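PDB 5A9D: solute carrier family 15 member 1 from Mus musculus, which probably takes part in proton-coupled uptake of small peptides in the intestine, the fragment here being its extracellular domain. Local coordinates for residues 109-118 with 130-141. Sequence-based numbering, arbitrary orientation.
Sequences VTIKMSGKVY and QFFPSGEKQYTI
Met113 lays its sulfur over the face of the Phe132 ring, SD 3.8 Å from the ring centroid and 12° off the normal. CG stands opposite the backbone N (chi1 178°), which carries the thioether between that ring and Tyr139, where CE comes against CD1. Tyr118 OH meets the Phe132 ring at its edge, 3.2 Å from CE1, and hydrogen-bonds to Ile99 O. Over the centre of the Tyr118 ring sits Gln130 NE2, the amide turned 72° from the ring; NE2 also donates to Val117 O (2.8 Å), approaching from above the carbonyl plane. A phenylalanine in place of Tyr118 would probably leave Ile99 O without its hydroxyl donor. These side chains form part of the core of an immunoglobulin-like sandwich: hairpin 109-118, closed by a type I' turn, shares one sheet with 138-141, whereas 130-132 lies in the facing sheet. Lys112 and Thr140 form an antiparallel hydrogen-bonded pair. The other side is wetter: one water joins Thr110 O to Thr140 OG1, and another spans Ser114 N and Gln138 O. Lys116 slides past Phe132, and a bend at its last torsion brings NZ 3.1 Å from Phe131 O, a hydrogen bond nearly in line with that carbonyl.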
ATOM      1  N   VAL A 109      13.683  10.794  -6.743  1.00 35.56           N
ATOM      2  CA  VAL A 109      14.223  11.576  -5.640  1.00 35.36           C
ATOM      3  C   VAL A 109      14.407  10.688  -4.417  1.00 37.27           C
ATOM      4  O   VAL A 109      13.627   9.772  -4.203  1.00 35.99           O
ATOM      5  CB  VAL A 109      13.381  12.842  -5.301  1.00 38.38           C
ATOM      6  CG1 VAL A 109      13.394  13.854  -6.435  1.00 40.04           C
ATOM      7  CG2 VAL A 109      11.958  12.502  -4.871  1.00 36.89           C
ATOM      8  N   THR A 110      15.410  10.986  -3.603  1.00 33.65           N
ATOM      9  CA  THR A 110      15.654  10.287  -2.359  1.00 32.66           C
ATOM     10  C   THR A 110      15.621  11.323  -1.258  1.00 35.47           C
ATOM     11  O   THR A 110      16.236  12.384  -1.369  1.00 34.30           O
ATOM     12  CB  THR A 110      16.936   9.439  -2.429  1.00 37.41           C
ATOM     13  OG1 THR A 110      16.667   8.340  -3.288  1.00 37.28           O
ATOM     14  CG2 THR A 110      17.363   8.894  -1.045  1.00 35.94           C
ATOM     15  N   ILE A 111      14.873  11.026  -0.204  1.00 32.09           N
ATOM     16  CA  ILE A 111      14.734  11.921   0.931  1.00 30.49           C
ATOM     17  C   ILE A 111      15.260  11.216   2.128  1.00 33.31           C
ATOM     18  O   ILE A 111      14.903  10.061   2.351  1.00 30.20           O
ATOM     19  CB  ILE A 111      13.266  12.403   1.179  1.00 31.68           C
ATOM     20  CG1 ILE A 111      12.666  12.993  -0.092  1.00 32.23           C
ATOM     21  CG2 ILE A 111      13.215  13.404   2.354  1.00 31.45           C
ATOM     22  CD1 ILE A 111      11.763  12.004  -0.872  1.00 26.92           C
ATOM     23  N   LYS A 112      16.091  11.924   2.927  1.00 30.14           N
ATOM     24  CA  LYS A 112      16.634  11.378   4.166  1.00 32.15           C
ATOM     25  C   LYS A 112      16.203  12.356   5.256  1.00 37.10           C
ATOM     26  O   LYS A 112      16.442  13.563   5.126  1.00 35.18           O
ATOM     27  CB  LYS A 112      18.176  11.228   4.130  1.00 35.50           C
ATOM     28  CG  LYS A 112      18.675  10.254   3.061  1.00 40.23           C
ATOM     29  CD  LYS A 112      19.944   9.562   3.496  1.00 49.77           C
ATOM     30  CE  LYS A 112      20.558   8.724   2.402  1.00 63.58           C
ATOM     31  NZ  LYS A 112      21.919   8.238   2.779  1.00 80.14           N
ATOM     32  N   MET A 113      15.499  11.855   6.272  1.00 34.80           N
ATOM     33  CA  MET A 113      15.010  12.699   7.371  1.00 36.29           C
ATOM     34  C   MET A 113      15.113  11.941   8.670  1.00 39.60           C
ATOM     35  O   MET A 113      14.524  10.868   8.790  1.00 36.17           O
ATOM     36  CB  MET A 113      13.559  13.144   7.131  1.00 37.69           C
ATOM     37  CG  MET A 113      12.985  13.999   8.288  1.00 44.14           C
ATOM     38  SD  MET A 113      11.218  14.389   8.118  1.00 49.00           S
ATOM     39  CE  MET A 113      11.294  15.895   7.352  1.00 46.52           C
ATOM     40  N   SER A 114      15.816  12.531   9.663  1.00 41.75           N
ATOM     41  CA  SER A 114      16.001  12.007  11.025  1.00 43.57           C
ATOM     42  C   SER A 114      16.226  10.499  11.048  1.00 46.85           C
ATOM     43  O   SER A 114      15.495   9.792  11.734  1.00 49.00           O
ATOM     44  CB  SER A 114      14.811  12.376  11.922  1.00 48.78           C
ATOM     45  OG  SER A 114      14.368  13.712  11.760  1.00 58.55           O
ATOM     46  N   GLY A 115      17.195  10.018  10.267  1.00 42.15           N
ATOM     47  CA  GLY A 115      17.537   8.591  10.195  1.00 41.67           C
ATOM     48  C   GLY A 115      16.612   7.719   9.355  1.00 43.77           C
ATOM     49  O   GLY A 115      16.872   6.527   9.188  1.00 47.39           O
ATOM     50  N   LYS A 116      15.521   8.291   8.822  1.00 37.75           N
ATOM     51  CA  LYS A 116      14.585   7.566   7.940  1.00 36.18           C
ATOM     52  C   LYS A 116      14.844   7.926   6.477  1.00 36.21           C
ATOM     53  O   LYS A 116      15.402   8.986   6.206  1.00 35.65           O
ATOM     54  CB  LYS A 116      13.120   7.780   8.357  1.00 38.39           C
ATOM     55  CG  LYS A 116      12.871   7.154   9.751  1.00 39.77           C
ATOM     56  CD  LYS A 116      11.426   7.206  10.154  1.00 48.33           C
ATOM     57  CE  LYS A 116      11.220   6.527  11.496  1.00 48.36           C
ATOM     58  NZ  LYS A 116      11.578   7.429  12.616  1.00 73.81           N
ATOM     59  N   VAL A 117      14.533   7.018   5.551  1.00 30.27           N
ATOM     60  CA  VAL A 117      14.805   7.188   4.131  1.00 30.65           C
ATOM     61  C   VAL A 117      13.544   6.906   3.332  1.00 33.13           C
ATOM     62  O   VAL A 117      12.815   5.967   3.624  1.00 33.29           O
ATOM     63  CB  VAL A 117      15.984   6.251   3.647  1.00 37.45           C
ATOM     64  CG1 VAL A 117      16.336   6.488   2.184  1.00 36.34           C
ATOM     65  CG2 VAL A 117      17.224   6.421   4.502  1.00 40.07           C
ATOM     66  N   TYR A 118      13.338   7.683   2.290  1.00 30.91           N
ATOM     67  CA  TYR A 118      12.289   7.541   1.302  1.00 29.41           C
ATOM     68  C   TYR A 118      13.114   7.464   0.023  1.00 33.53           C
ATOM     69  O   TYR A 118      13.515   8.488  -0.532  1.00 32.41           O
ATOM     70  CB  TYR A 118      11.408   8.775   1.250  1.00 28.31           C
ATOM     71  CG  TYR A 118      10.706   9.149   2.539  1.00 27.57           C
ATOM     72  CD1 TYR A 118      11.343   9.922   3.499  1.00 28.63           C
ATOM     73  CD2 TYR A 118       9.362   8.849   2.733  1.00 28.10           C
ATOM     74  CE1 TYR A 118      10.682  10.314   4.670  1.00 29.72           C
ATOM     75  CE2 TYR A 118       8.679   9.268   3.878  1.00 28.39           C
ATOM     76  CZ  TYR A 118       9.332  10.033   4.822  1.00 30.10           C
ATOM     77  OH  TYR A 118       8.656  10.459   5.925  1.00 25.88           O
ATOM     78  N   GLN A 130       6.030   7.943   6.916  1.00 29.41           N
ATOM     79  CA  GLN A 130       6.938   7.501   7.974  1.00 29.79           C
ATOM     80  C   GLN A 130       6.713   8.520   9.099  1.00 31.50           C
ATOM     81  O   GLN A 130       6.264   9.641   8.820  1.00 30.74           O
ATOM     82  CB  GLN A 130       8.388   7.387   7.497  1.00 31.61           C
ATOM     83  CG  GLN A 130       8.545   6.246   6.471  1.00 36.35           C
ATOM     84  CD  GLN A 130       9.978   5.929   6.175  1.00 41.93           C
ATOM     85  OE1 GLN A 130      10.614   5.155   6.856  1.00 42.48           O
ATOM     86  NE2 GLN A 130      10.497   6.472   5.112  1.00 36.14           N
ATOM     87  N   PHE A 131       6.907   8.108  10.351  1.00 28.64           N
ATOM     88  CA  PHE A 131       6.542   8.887  11.525  1.00 31.44           C
ATOM     89  C   PHE A 131       7.725   9.392  12.342  1.00 37.81           C
ATOM     90  O   PHE A 131       8.746   8.724  12.482  1.00 34.99           O
ATOM     91  CB  PHE A 131       5.546   8.087  12.395  1.00 34.79           C
ATOM     92  CG  PHE A 131       4.232   7.848  11.659  1.00 36.02           C
ATOM     93  CD1 PHE A 131       4.129   6.870  10.682  1.00 35.91           C
ATOM     94  CD2 PHE A 131       3.094   8.577  11.975  1.00 39.54           C
ATOM     95  CE1 PHE A 131       2.932   6.682   9.975  1.00 37.58           C
ATOM     96  CE2 PHE A 131       1.888   8.359  11.297  1.00 41.43           C
ATOM     97  CZ  PHE A 131       1.823   7.442  10.270  1.00 37.47           C
ATOM     98  N   PHE A 132       7.574  10.626  12.844  1.00 36.70           N
ATOM     99  CA  PHE A 132       8.626  11.377  13.528  1.00 36.78           C
ATOM    100  C   PHE A 132       8.102  12.060  14.753  1.00 42.79           C
ATOM    101  O   PHE A 132       6.945  12.498  14.753  1.00 41.87           O
ATOM    102  CB  PHE A 132       9.197  12.471  12.574  1.00 37.07           C
ATOM    103  CG  PHE A 132       9.720  11.919  11.263  1.00 36.10           C
ATOM    104  CD1 PHE A 132       8.872  11.745  10.176  1.00 35.89           C
ATOM    105  CD2 PHE A 132      11.052  11.536  11.134  1.00 35.43           C
ATOM    106  CE1 PHE A 132       9.334  11.139   9.003  1.00 34.49           C
ATOM    107  CE2 PHE A 132      11.524  10.996   9.938  1.00 36.44           C
ATOM    108  CZ  PHE A 132      10.668  10.813   8.878  1.00 32.82           C
ATOM    109  N   PRO A 133       8.956  12.252  15.799  1.00 43.48           N
ATOM    110  CA  PRO A 133       8.506  13.034  16.965  1.00 44.50           C
ATOM    111  C   PRO A 133       8.283  14.499  16.551  1.00 49.95           C
ATOM    112  O   PRO A 133       8.834  14.939  15.529  1.00 45.60           O
ATOM    113  CB  PRO A 133       9.681  12.908  17.943  1.00 48.47           C
ATOM    114  CG  PRO A 133      10.504  11.761  17.446  1.00 51.56           C
ATOM    115  CD  PRO A 133      10.359  11.814  15.963  1.00 44.53           C
ATOM    116  N   SER A 134       7.499  15.265  17.336  1.00 51.93           N
ATOM    117  CA  SER A 134       7.195  16.669  17.016  1.00 52.71           C
ATOM    118  C   SER A 134       8.419  17.587  16.913  1.00 56.27           C
ATOM    119  O   SER A 134       9.489  17.272  17.429  1.00 55.85           O
ATOM    120  CB  SER A 134       6.202  17.260  18.016  1.00 58.19           C
ATOM    121  OG  SER A 134       5.851  16.377  19.057  1.00 71.06           O
ATOM    122  N   GLY A 135       8.227  18.721  16.255  1.00 52.98           N
ATOM    123  CA  GLY A 135       9.245  19.749  16.123  1.00 53.49           C
ATOM    124  C   GLY A 135       9.837  19.840  14.747  1.00 52.83           C
ATOM    125  O   GLY A 135       9.638  18.940  13.929  1.00 50.77           O
ATOM    126  N   GLU A 136      10.543  20.954  14.469  1.00 49.51           N
ATOM    127  CA  GLU A 136      11.209  21.190  13.166  1.00 47.68           C
ATOM    128  C   GLU A 136      12.236  20.046  12.916  1.00 49.28           C
ATOM    129  O   GLU A 136      13.002  19.701  13.805  1.00 47.42           O
ATOM    130  CB  GLU A 136      11.888  22.573  13.196  1.00 51.90           C
ATOM    131  CG  GLU A 136      12.752  22.944  12.007  1.00 63.70           C
ATOM    132  CD  GLU A 136      13.484  24.261  12.167  1.00 91.53           C
ATOM    133  OE1 GLU A 136      14.482  24.302  12.923  1.00 86.61           O
ATOM    134  OE2 GLU A 136      13.089  25.244  11.497  1.00 97.07           O
ATOM    135  N   LYS A 137      12.197  19.428  11.738  1.00 45.52           N
ATOM    136  CA  LYS A 137      13.109  18.336  11.381  1.00 45.62           C
ATOM    137  C   LYS A 137      13.923  18.778  10.181  1.00 50.90           C
ATOM    138  O   LYS A 137      13.366  19.337   9.223  1.00 49.15           O
ATOM    139  CB  LYS A 137      12.337  17.029  10.985  1.00 44.42           C
ATOM    140  CG  LYS A 137      11.417  16.428  12.054  1.00 50.31           C
ATOM    141  CD  LYS A 137      12.185  15.910  13.252  1.00 64.29           C
ATOM    142  CE  LYS A 137      11.413  16.187  14.510  1.00 73.41           C
ATOM    143  NZ  LYS A 137      12.192  15.889  15.725  1.00 60.25           N
ATOM    144  N   GLN A 138      15.226  18.491  10.209  1.00 46.88           N
ATOM    145  CA  GLN A 138      16.091  18.766   9.071  1.00 46.34           C
ATOM    146  C   GLN A 138      15.972  17.573   8.109  1.00 45.72           C
ATOM    147  O   GLN A 138      15.817  16.444   8.550  1.00 45.70           O
ATOM    148  CB  GLN A 138      17.549  18.923   9.510  1.00 50.17           C
ATOM    149  CG  GLN A 138      17.856  20.257  10.163  1.00 72.31           C
ATOM    150  CD  GLN A 138      19.144  20.801   9.625  1.00 95.13           C
ATOM    151  OE1 GLN A 138      20.233  20.475  10.124  1.00 89.10           O
ATOM    152  NE2 GLN A 138      19.047  21.588   8.550  1.00 88.92           N
ATOM    153  N   TYR A 139      16.041  17.815   6.805  1.00 39.42           N
ATOM    154  CA  TYR A 139      16.024  16.733   5.827  1.00 36.51           C
ATOM    155  C   TYR A 139      16.783  17.087   4.560  1.00 43.88           C
ATOM    156  O   TYR A 139      17.056  18.264   4.292  1.00 44.42           O
ATOM    157  CB  TYR A 139      14.600  16.228   5.522  1.00 34.53           C
ATOM    158  CG  TYR A 139      13.679  17.201   4.826  1.00 35.51           C
ATOM    159  CD1 TYR A 139      12.951  18.145   5.550  1.00 38.11           C
ATOM    160  CD2 TYR A 139      13.465  17.124   3.456  1.00 34.57           C
ATOM    161  CE1 TYR A 139      12.051  19.001   4.916  1.00 36.91           C
ATOM    162  CE2 TYR A 139      12.589  17.983   2.812  1.00 35.83           C
ATOM    163  CZ  TYR A 139      11.879  18.912   3.543  1.00 39.16           C
ATOM    164  OH  TYR A 139      11.001  19.705   2.875  1.00 40.02           O
ATOM    165  N   THR A 140      17.175  16.062   3.803  1.00 38.60           N
ATOM    166  CA  THR A 140      17.890  16.306   2.570  1.00 37.08           C
ATOM    167  C   THR A 140      17.161  15.708   1.433  1.00 35.83           C
ATOM    168  O   THR A 140      16.527  14.680   1.586  1.00 33.69           O
ATOM    169  CB  THR A 140      19.344  15.769   2.594  1.00 40.22           C
ATOM    170  OG1 THR A 140      19.311  14.343   2.531  1.00 48.16           O
ATOM    171  CG2 THR A 140      20.153  16.260   3.785  1.00 38.49           C
ATOM    172  N   ILE A 141      17.348  16.289   0.258  1.00 33.47           N
ATOM    173  CA  ILE A 141      16.770  15.779  -0.968  1.00 33.64           C
ATOM    174  C   ILE A 141      17.896  15.671  -1.981  1.00 40.38           C
ATOM    175  O   ILE A 141      18.563  16.656  -2.260  1.00 40.43           O
ATOM    176  CB  ILE A 141      15.598  16.645  -1.507  1.00 35.42           C
ATOM    177  CG1 ILE A 141      14.384  16.624  -0.560  1.00 34.60           C
ATOM    178  CG2 ILE A 141      15.190  16.157  -2.920  1.00 35.29           C
ATOM    179  CD1 ILE A 141      13.427  17.803  -0.790  1.00 41.68           C
TER
HETATM  180  O   HOH W   1      18.661  12.640   0.375  1.00 43.64           O
HETATM  181  O   HOH W   2      17.614  14.747   9.670  1.00 53.27           O
HETATM  182  O   HOH W   3      13.268   4.579   6.522  1.00 33.87           O